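Local coordinates for iron-binding protein (Staphylococcus epidermidis, PDB 4M7O) that probably binds iron, possibly in chelated form, as the extracytoplasmic solute-binding component of a bacterial uptake system, at residues A[217-222]-A[226-231]; A[164-169]-A[233-238]; A[187-192]-A[266-271]; A[195-200]-A[210-215]. One frame throughout, in Å; residues are numbered along the deposited sequence.

Contact 1. Residues A[217-222]-A[226-231]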
loop_
_atom_site.group_PDB
_atom_site.type_symbol
_atom_site.label_atom_id
_atom_site.label_comp_id
_atom_site.label_asym_id
_atom_site.label_seq_id
_atom_site.Cartn_x
_atom_site.Cartn_y
_atom_site.Cartn_z
ATOM N N LEU A 217 -8.510 10.038 -14.962
ATOM C CA LEU A 217 -8.134 8.615 -14.993
ATOM C C LEU A 217 -6.791 8.467 -14.295
ATOM O O LEU A 217 -5.845 9.222 -14.565
ATOM C CB LEU A 217 -8.001 8.099 -16.428
ATOM C CG LEU A 217 -9.100 8.475 -17.428
ATOM C CD1 LEU A 217 -8.820 7.880 -18.822
ATOM C CD2 LEU A 217 -10.445 7.974 -16.929
ATOM N N ILE A 218 -6.698 7.516 -13.376
ATOM C CA ILE A 218 -5.413 7.245 -12.738
ATOM C C ILE A 218 -5.128 5.762 -12.795
ATOM O O ILE A 218 -5.863 4.969 -12.202
ATOM C CB ILE A 218 -5.402 7.678 -11.262
ATOM C CG1 ILE A 218 -5.788 9.153 -11.141
ATOM C CG2 ILE A 218 -4.028 7.387 -10.613
ATOM C CD1 ILE A 218 -5.653 9.707 -9.760
ATOM N N SER A 219 -4.072 5.384 -13.511
ATOM C CA SER A 219 -3.620 3.996 -13.518
ATOM C C SER A 219 -2.660 3.737 -12.365
ATOM O O SER A 219 -1.751 4.530 -12.106
ATOM C CB SER A 219 -2.904 3.669 -14.819
ATOM O OG SER A 219 -2.128 2.498 -14.632
ATOM N N THR A 220 -2.845 2.623 -11.668
ATOM C CA THR A 220 -2.007 2.344 -10.507
ATOM C C THR A 220 -1.004 1.239 -10.770
ATOM O O THR A 220 -0.506 0.616 -9.837
ATOM C CB THR A 220 -2.856 1.974 -9.286
ATOM O OG1 THR A 220 -3.580 0.762 -9.555
ATOM C CG2 THR A 220 -3.833 3.089 -8.995
ATOM N N GLU A 221 -0.709 0.996 -12.041
ATOM C CA GLU A 221 0.127 -0.144 -12.398
ATOM C C GLU A 221 1.598 0.211 -12.489
ATOM O O GLU A 221 2.422 -0.653 -12.763
ATOM C CB GLU A 221 -0.335 -0.756 -13.713
ATOM C CG GLU A 221 -1.659 -1.457 -13.617
ATOM C CD GLU A 221 -1.971 -2.240 -14.862
ATOM O OE1 GLU A 221 -2.556 -1.652 -15.790
ATOM O OE2 GLU A 221 -1.623 -3.441 -14.919
ATOM N N GLY A 222 1.926 1.479 -12.265
ATOM C CA GLY A 222 3.318 1.906 -12.256
ATOM C C GLY A 222 3.916 2.032 -13.644
ATOM O O GLY A 222 5.128 1.895 -13.815
ATOM N N SER A 226 3.362 8.430 -20.319
ATOM C CA SER A 226 3.206 8.381 -21.772
ATOM C C SER A 226 2.634 7.046 -22.249
ATOM O O SER A 226 1.892 7.002 -23.229
ATOM C CB SER A 226 4.544 8.649 -22.463
ATOM O OG SER A 226 5.512 7.677 -22.093
ATOM N N ASP A 227 2.984 5.962 -21.557
ATOM C CA ASP A 227 2.500 4.626 -21.918
ATOM C C ASP A 227 1.010 4.458 -21.644
ATOM O O ASP A 227 0.281 3.880 -22.459
ATOM C CB ASP A 227 3.288 3.537 -21.178
ATOM C CG ASP A 227 4.626 3.237 -21.831
ATOM O OD1 ASP A 227 5.070 4.031 -22.690
ATOM O OD2 ASP A 227 5.240 2.208 -21.477
ATOM N N TYR A 228 0.559 4.957 -20.497
ATOM C CA TYR A 228 -0.856 4.871 -20.166
ATOM C C TYR A 228 -1.648 5.770 -21.100
ATOM O O TYR A 228 -2.748 5.410 -21.524
ATOM C CB TYR A 228 -1.103 5.242 -18.706
ATOM C CG TYR A 228 -2.549 5.115 -18.271
ATOM C CD1 TYR A 228 -3.272 3.951 -18.508
ATOM C CD2 TYR A 228 -3.180 6.145 -17.602
ATOM C CE1 TYR A 228 -4.588 3.831 -18.097
ATOM C CE2 TYR A 228 -4.498 6.039 -17.191
ATOM C CZ TYR A 228 -5.200 4.885 -17.440
ATOM O OH TYR A 228 -6.511 4.787 -17.023
ATOM N N ILE A 229 -1.073 6.925 -21.435
ATOM C CA ILE A 229 -1.694 7.839 -22.388
ATOM C C ILE A 229 -1.870 7.164 -23.747
ATOM O O ILE A 229 -2.916 7.311 -24.379
ATOM C CB ILE A 229 -0.897 9.164 -22.539
ATOM C CG1 ILE A 229 -0.990 10.007 -21.265
ATOM C CG2 ILE A 229 -1.414 9.990 -23.702
ATOM C CD1 ILE A 229 -0.097 11.239 -21.284
ATOM N N GLU A 230 -0.872 6.397 -24.186
ATOM C CA GLU A 230 -0.983 5.722 -25.482
ATOM C C GLU A 230 -2.022 4.599 -25.464
ATOM O O GLU A 230 -2.753 4.416 -26.437
ATOM C CB GLU A 230 0.378 5.223 -25.982
ATOM C CG GLU A 230 1.368 6.349 -26.305
ATOM C CD GLU A 230 0.851 7.336 -27.357
ATOM O OE1 GLU A 230 0.418 6.885 -28.438
ATOM O OE2 GLU A 230 0.877 8.565 -27.106
HETATM N N MSE A 231 -2.102 3.861 -24.360
HETATM C CA MSE A 231 -3.141 2.850 -24.218
HETATM C C MSE A 231 -4.530 3.473 -24.317
HETATM O O MSE A 231 -5.399 2.950 -25.008
HETATM C CB MSE A 231 -3.014 2.135 -22.879
HETATM C CG MSE A 231 -1.781 1.276 -22.731
HETATM SE SE MSE A 231 -1.670 0.647 -20.880
HETATM C CE MSE A 231 -3.557 0.167 -20.674
#
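Y228 of helix 225-234 lays its ring against S219 of strand 216-219, the first strand of a right-handed beta-alpha-beta crossover whose return strand is 249-251. Strand and helix axes approach to 9.9 Å at 121°, so the helix runs back obliquely over the sheet, and a single aromatic side chain spans much of the gap.

The principal contact is a CH-pi interaction. S219 CB sits 3.5 Å from the centroid of the Y228 ring, only 1° off its normal, which leaves the six ring carbons almost equally distant from it. With its CG anti to the backbone N (chi1 -177°), Y228 reaches from the helix to the sheet. Apolar contact continues at the ring edge, where L217 CB lies 4.1 Å from Y228 CE2. I249 and T251 of the return strand also touch this tyrosine.

Polar groups are handled separately. The phenol reaches past the strand to hydrogen-bond E166 on the neighbouring strand 162-168. S219 turns its hydroxyl away from the ring toward the following loop, where E221 N makes a weak bond of 3.3 Å to S219 OG. At the phenol end, L217 CB stands 3.7 Å from Y228 OH.

Contact 2. Residues A[164-169]-A[233-238]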
loop_
_atom_site.group_PDB
_atom_site.type_symbol
_atom_site.label_atom_id
_atom_site.label_comp_id
_atom_site.label_asym_id
_atom_site.label_seq_id
_atom_site.Cartn_x
_atom_site.Cartn_y
_atom_site.Cartn_z
ATOM N N PHE A 164 -11.515 7.774 -11.815
ATOM C CA PHE A 164 -11.501 6.366 -12.152
ATOM C C PHE A 164 -10.114 5.813 -11.831
ATOM O O PHE A 164 -9.106 6.323 -12.334
ATOM C CB PHE A 164 -11.832 6.162 -13.632
ATOM C CG PHE A 164 -11.664 4.740 -14.096
ATOM C CD1 PHE A 164 -12.593 3.771 -13.754
ATOM C CD2 PHE A 164 -10.586 4.368 -14.872
ATOM C CE1 PHE A 164 -12.439 2.460 -14.171
ATOM C CE2 PHE A 164 -10.436 3.043 -15.288
ATOM C CZ PHE A 164 -11.353 2.098 -14.933
HETATM N N MSE A 165 -10.061 4.800 -10.965
HETATM C CA MSE A 165 -8.795 4.168 -10.610
HETATM C C MSE A 165 -8.671 2.906 -11.444
HETATM O O MSE A 165 -9.479 1.978 -11.318
HETATM C CB MSE A 165 -8.776 3.791 -9.128
HETATM C CG MSE A 165 -9.091 4.923 -8.170
HETATM SE SE MSE A 165 -7.675 6.259 -8.037
HETATM C CE MSE A 165 -6.216 5.097 -7.495
ATOM N N GLU A 166 -7.675 2.869 -12.313
ATOM C CA GLU A 166 -7.466 1.692 -13.136
ATOM C C GLU A 166 -6.389 0.826 -12.497
ATOM O O GLU A 166 -5.207 1.204 -12.498
ATOM C CB GLU A 166 -7.039 2.118 -14.536
ATOM C CG GLU A 166 -6.867 0.957 -15.493
ATOM C CD GLU A 166 -6.827 1.408 -16.933
ATOM O OE1 GLU A 166 -7.352 2.509 -17.238
ATOM O OE2 GLU A 166 -6.285 0.658 -17.771
ATOM N N VAL A 167 -6.770 -0.317 -11.924
ATOM C CA VAL A 167 -5.777 -1.113 -11.177
ATOM C C VAL A 167 -5.249 -2.315 -11.953
ATOM O O VAL A 167 -4.330 -2.991 -11.516
ATOM C CB VAL A 167 -6.285 -1.577 -9.801
ATOM C CG1 VAL A 167 -6.678 -0.378 -8.965
ATOM C CG2 VAL A 167 -7.459 -2.552 -9.951
ATOM N N SER A 168 -5.840 -2.581 -13.109
ATOM C CA SER A 168 -5.307 -3.593 -14.007
ATOM C C SER A 168 -5.915 -3.305 -15.362
ATOM O O SER A 168 -6.979 -2.679 -15.445
ATOM C CB SER A 168 -5.666 -5.000 -13.519
ATOM O OG SER A 168 -4.899 -5.981 -14.198
ATOM N N SER A 169 -5.260 -3.734 -16.436
ATOM C CA SER A 169 -5.732 -3.308 -17.762
ATOM C C SER A 169 -5.746 -4.406 -18.814
ATOM O O SER A 169 -6.401 -4.274 -19.844
ATOM C CB SER A 169 -4.889 -2.130 -18.254
ATOM O OG SER A 169 -3.526 -2.495 -18.358
ATOM N N LYS A 233 -5.447 6.183 -25.764
ATOM C CA LYS A 233 -5.702 6.613 -27.132
ATOM C C LYS A 233 -6.121 5.452 -28.013
ATOM O O LYS A 233 -6.834 5.646 -28.985
ATOM C CB LYS A 233 -4.480 7.319 -27.730
ATOM C CG LYS A 233 -4.292 8.738 -27.241
ATOM C CD LYS A 233 -3.101 9.408 -27.921
ATOM C CE LYS A 233 -3.015 10.886 -27.555
ATOM N NZ LYS A 233 -1.658 11.449 -27.808
ATOM N N LYS A 234 -5.689 4.243 -27.675
ATOM C CA LYS A 234 -6.059 3.090 -28.492
ATOM C C LYS A 234 -7.390 2.456 -28.073
ATOM O O LYS A 234 -7.920 1.585 -28.762
ATOM C CB LYS A 234 -4.914 2.070 -28.545
ATOM C CG LYS A 234 -3.655 2.619 -29.231
ATOM C CD LYS A 234 -2.523 1.593 -29.289
ATOM C CE LYS A 234 -1.238 2.213 -29.834
ATOM N NZ LYS A 234 -0.046 1.370 -29.543
ATOM N N ARG A 235 -7.939 2.919 -26.954
ATOM C CA ARG A 235 -9.255 2.472 -26.508
ATOM C C ARG A 235 -10.368 3.184 -27.247
ATOM O O ARG A 235 -10.475 4.421 -27.197
ATOM C CB ARG A 235 -9.428 2.713 -25.014
ATOM C CG ARG A 235 -8.888 1.594 -24.183
ATOM C CD ARG A 235 -8.980 1.895 -22.710
ATOM N NE ARG A 235 -7.945 1.171 -21.982
ATOM C CZ ARG A 235 -7.700 1.311 -20.688
ATOM N NH1 ARG A 235 -6.726 0.617 -20.127
ATOM N NH2 ARG A 235 -8.424 2.150 -19.963
ATOM N N GLY A 236 -11.206 2.397 -27.915
ATOM C CA GLY A 236 -12.330 2.934 -28.660
ATOM C C GLY A 236 -13.299 3.636 -27.734
ATOM O O GLY A 236 -13.577 3.148 -26.636
ATOM N N GLY A 237 -13.788 4.793 -28.160
ATOM C CA GLY A 237 -14.807 5.500 -27.412
ATOM C C GLY A 237 -14.298 6.368 -26.275
ATOM O O GLY A 237 -15.028 7.234 -25.793
ATOM N N PHE A 238 -13.060 6.151 -25.841
ATOM C CA PHE A 238 -12.542 6.893 -24.699
ATOM C C PHE A 238 -12.368 8.371 -25.049
ATOM O O PHE A 238 -12.360 9.225 -24.157
ATOM C CB PHE A 238 -11.242 6.275 -24.175
ATOM C CG PHE A 238 -11.444 5.331 -22.999
ATOM C CD1 PHE A 238 -12.303 4.243 -23.096
ATOM C CD2 PHE A 238 -10.784 5.543 -21.801
ATOM C CE1 PHE A 238 -12.499 3.394 -22.019
ATOM C CE2 PHE A 238 -10.971 4.689 -20.719
ATOM C CZ PHE A 238 -11.827 3.612 -20.831
#
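R235 pairs both terminal nitrogens with the two oxygens of E166 in a buried salt bridge that ties the segment following helix 225-234 to strand 162-168 of the mixed sheet. The two side chains come from opposite directions, both extended, with carboxylate and guanidinium planes 30° apart. R235 NH2 donates to E166 OE1 over 3.0 Å in a nearly straight bond (164°), arriving on the syn side of the carboxylate but well out of its plane. The companion bond, from R235 NH1 to E166 OE2, is modelled at 2.4 Å; the pairing is clear, but so short a distance is doubtful.

Carbon groups pack round the pair. Within its own segment, the ring of F238 lies beneath the aliphatic part of the arginine, R235 CD standing 3.7 Å above the ring plane and over its centre. A type II turn from R235 to F238 returns the chain to make this possible. At the other end S169 CB lies 3.8 Å from R235 NH1, near the guanidinium plane, just beyond a classic beta bulge in which V167 and S168 both face Y174. The ring of F164 turns its edge to a carboxylate oxygen, E166 OE1.

Further polar bonds lie close by. S169 OG is hydrogen-bonded with E221 OE1, which ties the end of the strand to the loop after strand 216-219. With Y228 as a second partner of OE1, the arginine pairs with a buried carboxylate, an environment that would probably favour the charged form of E166 and locally neutralise it.

Contact 3. Residues A[187-192]-A[266-271]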
loop_
_atom_site.group_PDB
_atom_site.type_symbol
_atom_site.label_atom_id
_atom_site.label_comp_id
_atom_site.label_asym_id
_atom_site.label_seq_id
_atom_site.Cartn_x
_atom_site.Cartn_y
_atom_site.Cartn_z
ATOM N N GLU A 187 -11.630 9.355 -0.660
ATOM C CA GLU A 187 -12.630 9.922 0.239
ATOM C C GLU A 187 -12.000 10.926 1.196
ATOM O O GLU A 187 -12.603 11.948 1.507
ATOM C CB GLU A 187 -13.390 8.826 0.988
ATOM C CG GLU A 187 -14.248 7.941 0.083
ATOM C CD GLU A 187 -15.143 6.993 0.870
ATOM O OE1 GLU A 187 -14.987 6.922 2.113
ATOM O OE2 GLU A 187 -15.997 6.321 0.247
ATOM N N LYS A 188 -10.779 10.648 1.636
ATOM C CA LYS A 188 -10.057 11.577 2.506
ATOM C C LYS A 188 -9.713 12.864 1.766
ATOM O O LYS A 188 -9.645 13.938 2.363
ATOM C CB LYS A 188 -8.781 10.925 3.061
ATOM C CG LYS A 188 -8.937 10.331 4.448
ATOM C CD LYS A 188 -10.189 9.479 4.535
ATOM C CE LYS A 188 -10.423 8.964 5.944
ATOM N NZ LYS A 188 -11.566 8.007 5.968
ATOM N N LEU A 189 -9.517 12.751 0.457
ATOM C CA LEU A 189 -9.161 13.904 -0.360
ATOM C C LEU A 189 -10.394 14.606 -0.904
ATOM O O LEU A 189 -10.283 15.499 -1.743
ATOM C CB LEU A 189 -8.225 13.478 -1.493
ATOM C CG LEU A 189 -6.853 13.027 -0.977
ATOM C CD1 LEU A 189 -5.952 12.581 -2.122
ATOM C CD2 LEU A 189 -6.212 14.141 -0.175
ATOM N N ASP A 190 -11.563 14.202 -0.408
ATOM C CA ASP A 190 -12.857 14.762 -0.830
ATOM C C ASP A 190 -13.068 14.686 -2.349
ATOM O O ASP A 190 -13.573 15.624 -2.978
ATOM C CB ASP A 190 -13.051 16.200 -0.305
ATOM C CG ASP A 190 -14.477 16.724 -0.513
ATOM O OD1 ASP A 190 -15.452 15.986 -0.245
ATOM O OD2 ASP A 190 -14.624 17.881 -0.961
ATOM N N ALA A 191 -12.676 13.559 -2.932
ATOM C CA ALA A 191 -12.972 13.275 -4.332
ATOM C C ALA A 191 -13.964 12.110 -4.380
ATOM O O ALA A 191 -14.136 11.392 -3.388
ATOM C CB ALA A 191 -11.699 12.929 -5.087
ATOM N N LYS A 192 -14.615 11.925 -5.525
ATOM C CA LYS A 192 -15.582 10.840 -5.691
ATOM C C LYS A 192 -14.985 9.706 -6.533
ATOM O O LYS A 192 -14.260 9.955 -7.499
ATOM C CB LYS A 192 -16.867 11.364 -6.332
ATOM C CG LYS A 192 -18.081 10.464 -6.141
ATOM C CD LYS A 192 -18.411 9.658 -7.392
ATOM N N GLU A 266 2.906 10.596 2.189
ATOM C CA GLU A 266 3.558 10.872 0.921
ATOM C C GLU A 266 2.737 10.280 -0.229
ATOM O O GLU A 266 2.523 10.938 -1.250
ATOM C CB GLU A 266 5.001 10.364 0.950
ATOM C CG GLU A 266 5.799 10.966 2.113
ATOM C CD GLU A 266 7.179 10.344 2.302
ATOM O OE1 GLU A 266 7.564 9.477 1.482
ATOM O OE2 GLU A 266 7.876 10.724 3.277
ATOM N N GLY A 267 2.245 9.059 -0.052
ATOM C CA GLY A 267 1.371 8.448 -1.039
ATOM C C GLY A 267 0.096 9.245 -1.234
ATOM O O GLY A 267 -0.313 9.505 -2.370
ATOM N N LEU A 268 -0.526 9.654 -0.130
ATOM C CA LEU A 268 -1.731 10.474 -0.202
ATOM C C LEU A 268 -1.450 11.788 -0.916
ATOM O O LEU A 268 -2.299 12.287 -1.658
ATOM C CB LEU A 268 -2.279 10.754 1.199
ATOM C CG LEU A 268 -3.646 11.437 1.254
ATOM C CD1 LEU A 268 -4.710 10.476 0.764
ATOM C CD2 LEU A 268 -3.969 11.908 2.654
ATOM N N LYS A 269 -0.262 12.346 -0.696
ATOM C CA LYS A 269 0.109 13.608 -1.336
ATOM C C LYS A 269 0.240 13.461 -2.842
ATOM O O LYS A 269 -0.119 14.370 -3.596
ATOM C CB LYS A 269 1.431 14.135 -0.777
ATOM C CG LYS A 269 1.791 15.531 -1.289
ATOM C CD LYS A 269 3.184 15.929 -0.820
ATOM C CE LYS A 269 3.537 17.328 -1.278
ATOM N NZ LYS A 269 4.875 17.736 -0.735
ATOM N N ASP A 270 0.772 12.326 -3.279
ATOM C CA ASP A 270 0.926 12.058 -4.707
ATOM C C ASP A 270 -0.432 12.072 -5.377
ATOM O O ASP A 270 -0.624 12.733 -6.392
ATOM C CB ASP A 270 1.603 10.703 -4.938
ATOM C CG ASP A 270 3.089 10.742 -4.653
ATOM O OD1 ASP A 270 3.623 11.855 -4.459
ATOM O OD2 ASP A 270 3.728 9.664 -4.638
ATOM N N LEU A 271 -1.366 11.338 -4.783
ATOM C CA LEU A 271 -2.737 11.253 -5.273
ATOM C C LEU A 271 -3.402 12.629 -5.286
ATOM O O LEU A 271 -4.133 12.968 -6.220
ATOM C CB LEU A 271 -3.542 10.273 -4.412
ATOM C CG LEU A 271 -4.589 9.433 -5.146
ATOM C CD1 LEU A 271 -3.932 8.644 -6.263
ATOM C CD2 LEU A 271 -5.286 8.495 -4.178
#
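L189 and L268 bring their CA atoms to 8.2 Å where helix 181-188 stops beside the C-terminal helix 264-275. The stop is a Schellman motif: L189 is the first residue to leave helical geometry, and D190, with a positive phi of 55°, is the C-prime residue of the motif. D190 N bonds to E187 O at 3.1 Å, and A191 N reaches back to the carbonyl of the residue before E187. The chain then enters strand 192-193, joining the mixed sheet of this lobe.

The side-chain contact is wholly apolar. L189 has its CG anti to the carbonyl carbon (chi1 -67°) and continues straight outward, sending both methyls to the facing helix. L268, with CG anti to the backbone N (chi1 -172°), slides past it in the opposite direction, so the two leucines lie alongside each other. L189 CG comes to 3.8 Å from L268 CD1, and L189 CD2 lies 4.0 Å from L268 CG.

L189 CD1 touches both L268 CD1 and the backbone of helix 264-275, 3.7 Å from L268 O. L268 also packs on V147 and I150, so the two helices meet beside the long helix 133-152, which is consistent with the long interlobe helix of this class of binding protein. Both L268 and L271 touch M185. The carbonyl of L189 is hydrogen-bonded by Y276 OH, a polar tie to the chain terminus. One turn beyond L268, L271 adds a backbone-proximal contact, its CB 4.0 Å from L189 CD1.

Contact 4. Residues A[195-200]-A[210-215]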
loop_
_atom_site.group_PDB
_atom_site.type_symbol
_atom_site.label_atom_id
_atom_site.label_comp_id
_atom_site.label_asym_id
_atom_site.label_seq_id
_atom_site.Cartn_x
_atom_site.Cartn_y
_atom_site.Cartn_z
ATOM N N PHE A 195 -16.582 4.506 -9.405
ATOM C CA PHE A 195 -17.192 3.210 -9.136
ATOM C C PHE A 195 -17.371 2.944 -7.648
ATOM O O PHE A 195 -16.980 1.890 -7.142
ATOM C CB PHE A 195 -16.379 2.102 -9.814
ATOM C CG PHE A 195 -16.583 2.053 -11.303
ATOM C CD1 PHE A 195 -17.614 1.310 -11.847
ATOM C CD2 PHE A 195 -15.771 2.784 -12.153
ATOM C CE1 PHE A 195 -17.820 1.271 -13.220
ATOM C CE2 PHE A 195 -15.968 2.756 -13.526
ATOM C CZ PHE A 195 -16.993 1.997 -14.062
ATOM N N ASP A 196 -17.995 3.895 -6.957
ATOM C CA ASP A 196 -18.272 3.739 -5.535
ATOM C C ASP A 196 -19.401 2.742 -5.306
ATOM O O ASP A 196 -19.655 2.340 -4.167
ATOM C CB ASP A 196 -18.583 5.087 -4.867
ATOM C CG ASP A 196 -19.772 5.806 -5.494
ATOM O OD1 ASP A 196 -20.519 5.191 -6.287
ATOM O OD2 ASP A 196 -19.975 7.000 -5.175
ATOM N N ASP A 197 -20.059 2.341 -6.396
ATOM C CA ASP A 197 -21.138 1.355 -6.339
ATOM C C ASP A 197 -20.653 -0.100 -6.307
ATOM O O ASP A 197 -21.453 -1.010 -6.093
ATOM C CB ASP A 197 -22.134 1.557 -7.490
ATOM C CG ASP A 197 -21.494 1.409 -8.869
ATOM O OD1 ASP A 197 -20.314 1.778 -9.036
ATOM O OD2 ASP A 197 -22.185 0.936 -9.796
ATOM N N VAL A 198 -19.357 -0.323 -6.518
ATOM C CA VAL A 198 -18.807 -1.680 -6.436
ATOM C C VAL A 198 -17.854 -1.820 -5.244
ATOM O O VAL A 198 -17.410 -0.820 -4.681
ATOM C CB VAL A 198 -18.081 -2.097 -7.734
ATOM C CG1 VAL A 198 -18.962 -1.823 -8.945
ATOM C CG2 VAL A 198 -16.757 -1.362 -7.871
ATOM N N LYS A 199 -17.544 -3.060 -4.865
ATOM C CA LYS A 199 -16.661 -3.319 -3.730
ATOM C C LYS A 199 -15.420 -4.125 -4.123
ATOM O O LYS A 199 -15.502 -5.067 -4.914
ATOM C CB LYS A 199 -17.421 -4.035 -2.608
ATOM C CG LYS A 199 -18.517 -3.198 -1.966
ATOM C CD LYS A 199 -19.084 -3.878 -0.724
ATOM C CE LYS A 199 -20.115 -2.993 -0.033
ATOM N NZ LYS A 199 -20.580 -3.579 1.255
ATOM N N GLY A 200 -14.273 -3.750 -3.562
ATOM C CA GLY A 200 -13.017 -4.411 -3.874
ATOM C C GLY A 200 -12.577 -4.123 -5.297
ATOM O O GLY A 200 -12.918 -3.082 -5.865
ATOM N N ILE A 210 -16.932 4.550 -20.017
ATOM C CA ILE A 210 -17.329 5.683 -20.856
ATOM C C ILE A 210 -18.616 6.303 -20.335
ATOM O O ILE A 210 -18.734 7.520 -20.259
ATOM C CB ILE A 210 -17.500 5.263 -22.334
ATOM C CG1 ILE A 210 -16.129 5.053 -22.978
ATOM C CG2 ILE A 210 -18.310 6.295 -23.125
ATOM C CD1 ILE A 210 -16.175 4.228 -24.251
ATOM N N LYS A 211 -19.570 5.460 -19.953
ATOM C CA LYS A 211 -20.849 5.945 -19.441
ATOM C C LYS A 211 -20.690 6.696 -18.116
ATOM O O LYS A 211 -21.364 7.706 -17.900
ATOM C CB LYS A 211 -21.833 4.788 -19.289
ATOM C CG LYS A 211 -23.265 5.208 -19.078
ATOM C CD LYS A 211 -24.143 3.983 -18.944
ATOM C CE LYS A 211 -25.601 4.322 -19.140
ATOM N NZ LYS A 211 -26.337 3.155 -19.709
ATOM N N ARG A 212 -19.801 6.214 -17.241
ATOM C CA ARG A 212 -19.553 6.872 -15.956
ATOM C C ARG A 212 -18.886 8.224 -16.149
ATOM O O ARG A 212 -18.963 9.099 -15.274
ATOM C CB ARG A 212 -18.661 6.011 -15.053
ATOM C CG ARG A 212 -19.293 4.719 -14.596
ATOM C CD ARG A 212 -20.509 4.955 -13.731
ATOM N NE ARG A 212 -21.207 3.702 -13.456
ATOM C CZ ARG A 212 -21.075 2.996 -12.338
ATOM N NH1 ARG A 212 -21.752 1.863 -12.184
ATOM N NH2 ARG A 212 -20.276 3.423 -11.369
ATOM N N ASN A 213 -18.220 8.381 -17.290
ATOM C CA ASN A 213 -17.594 9.646 -17.671
ATOM C C ASN A 213 -16.753 10.319 -16.576
ATOM O O ASN A 213 -17.055 11.438 -16.163
ATOM C CB ASN A 213 -18.675 10.612 -18.189
ATOM C CG ASN A 213 -18.097 11.784 -18.925
ATOM O OD1 ASN A 213 -16.893 11.847 -19.159
ATOM N ND2 ASN A 213 -18.957 12.731 -19.304
ATOM N N PRO A 214 -15.678 9.652 -16.116
ATOM C CA PRO A 214 -14.821 10.228 -15.070
ATOM C C PRO A 214 -14.105 11.500 -15.529
ATOM O O PRO A 214 -13.914 11.701 -16.740
ATOM C CB PRO A 214 -13.788 9.114 -14.797
ATOM C CG PRO A 214 -13.824 8.241 -16.023
ATOM C CD PRO A 214 -15.223 8.315 -16.546
ATOM N N ASP A 215 -13.750 12.356 -14.579
ATOM C CA ASP A 215 -13.059 13.599 -14.889
ATOM C C ASP A 215 -11.551 13.373 -14.872
ATOM O O ASP A 215 -10.788 14.156 -15.420
ATOM C CB ASP A 215 -13.445 14.659 -13.863
ATOM C CG ASP A 215 -14.954 14.838 -13.750
ATOM O OD1 ASP A 215 -15.613 15.109 -14.785
ATOM O OD2 ASP A 215 -15.487 14.689 -12.626
#
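R212 NH2 makes two hydrogen bonds, one to D197 OD1 at 2.9 Å and one to the backbone carbonyl of S194. The first is close to straight (169°) and lies in the guanidinium plane, yet it meets the aspartate oxygen from above the carboxylate plane. The grip is end-on: R212 NH1 takes the second oxygen, D197 OD2, at 2.6 Å, here on its syn side. Because the carboxylate is strongly twisted against the guanidinium, the salt bridge has the two-to-two pairing of a bidentate pair without its coplanarity.

R212 closes the last turn of helix 206-212, after which N213 leaves helical geometry with a positive phi. Its partners lie on a type I beta turn, F195 to V198, in the loop between strands 192-193 and 201-203, so one side chain fastens a helix end to a turn. The turn's own backbone bond, V198 N to F195 O, is weak at 3.3 Å.

On one face the guanidinium lies against the F195 ring in an offset stack, centres 4.4 Å apart and planes at 26°. R212 NH2 approaches F195 CD1 to 3.4 Å. A bend at chi2 (-64°) folds the arginine over the ring, bringing its aliphatic part into the contact too: R212 CG lies 3.6 Å from F195 CZ.

In the fold
Contacts 1 and 2 hold the same helix, 225-234, and its exit to neighbouring strands of one sheet, with centres about 8 Å apart; E166 belongs to both networks through Y228 and R235. Contact 3 is equally buried but lies nearest the chain's centre, joining a helix end to the C-terminal helix; it reaches contact 1 by packing of L271 on I218. F164 against F195 and P214 connects contact 4 to contact 2. Salt bridges serve both the buried contact 2 and the partly exposed contact 4, contact 1 packs a ring on a serine carbon, and contact 3 uses leucines alone.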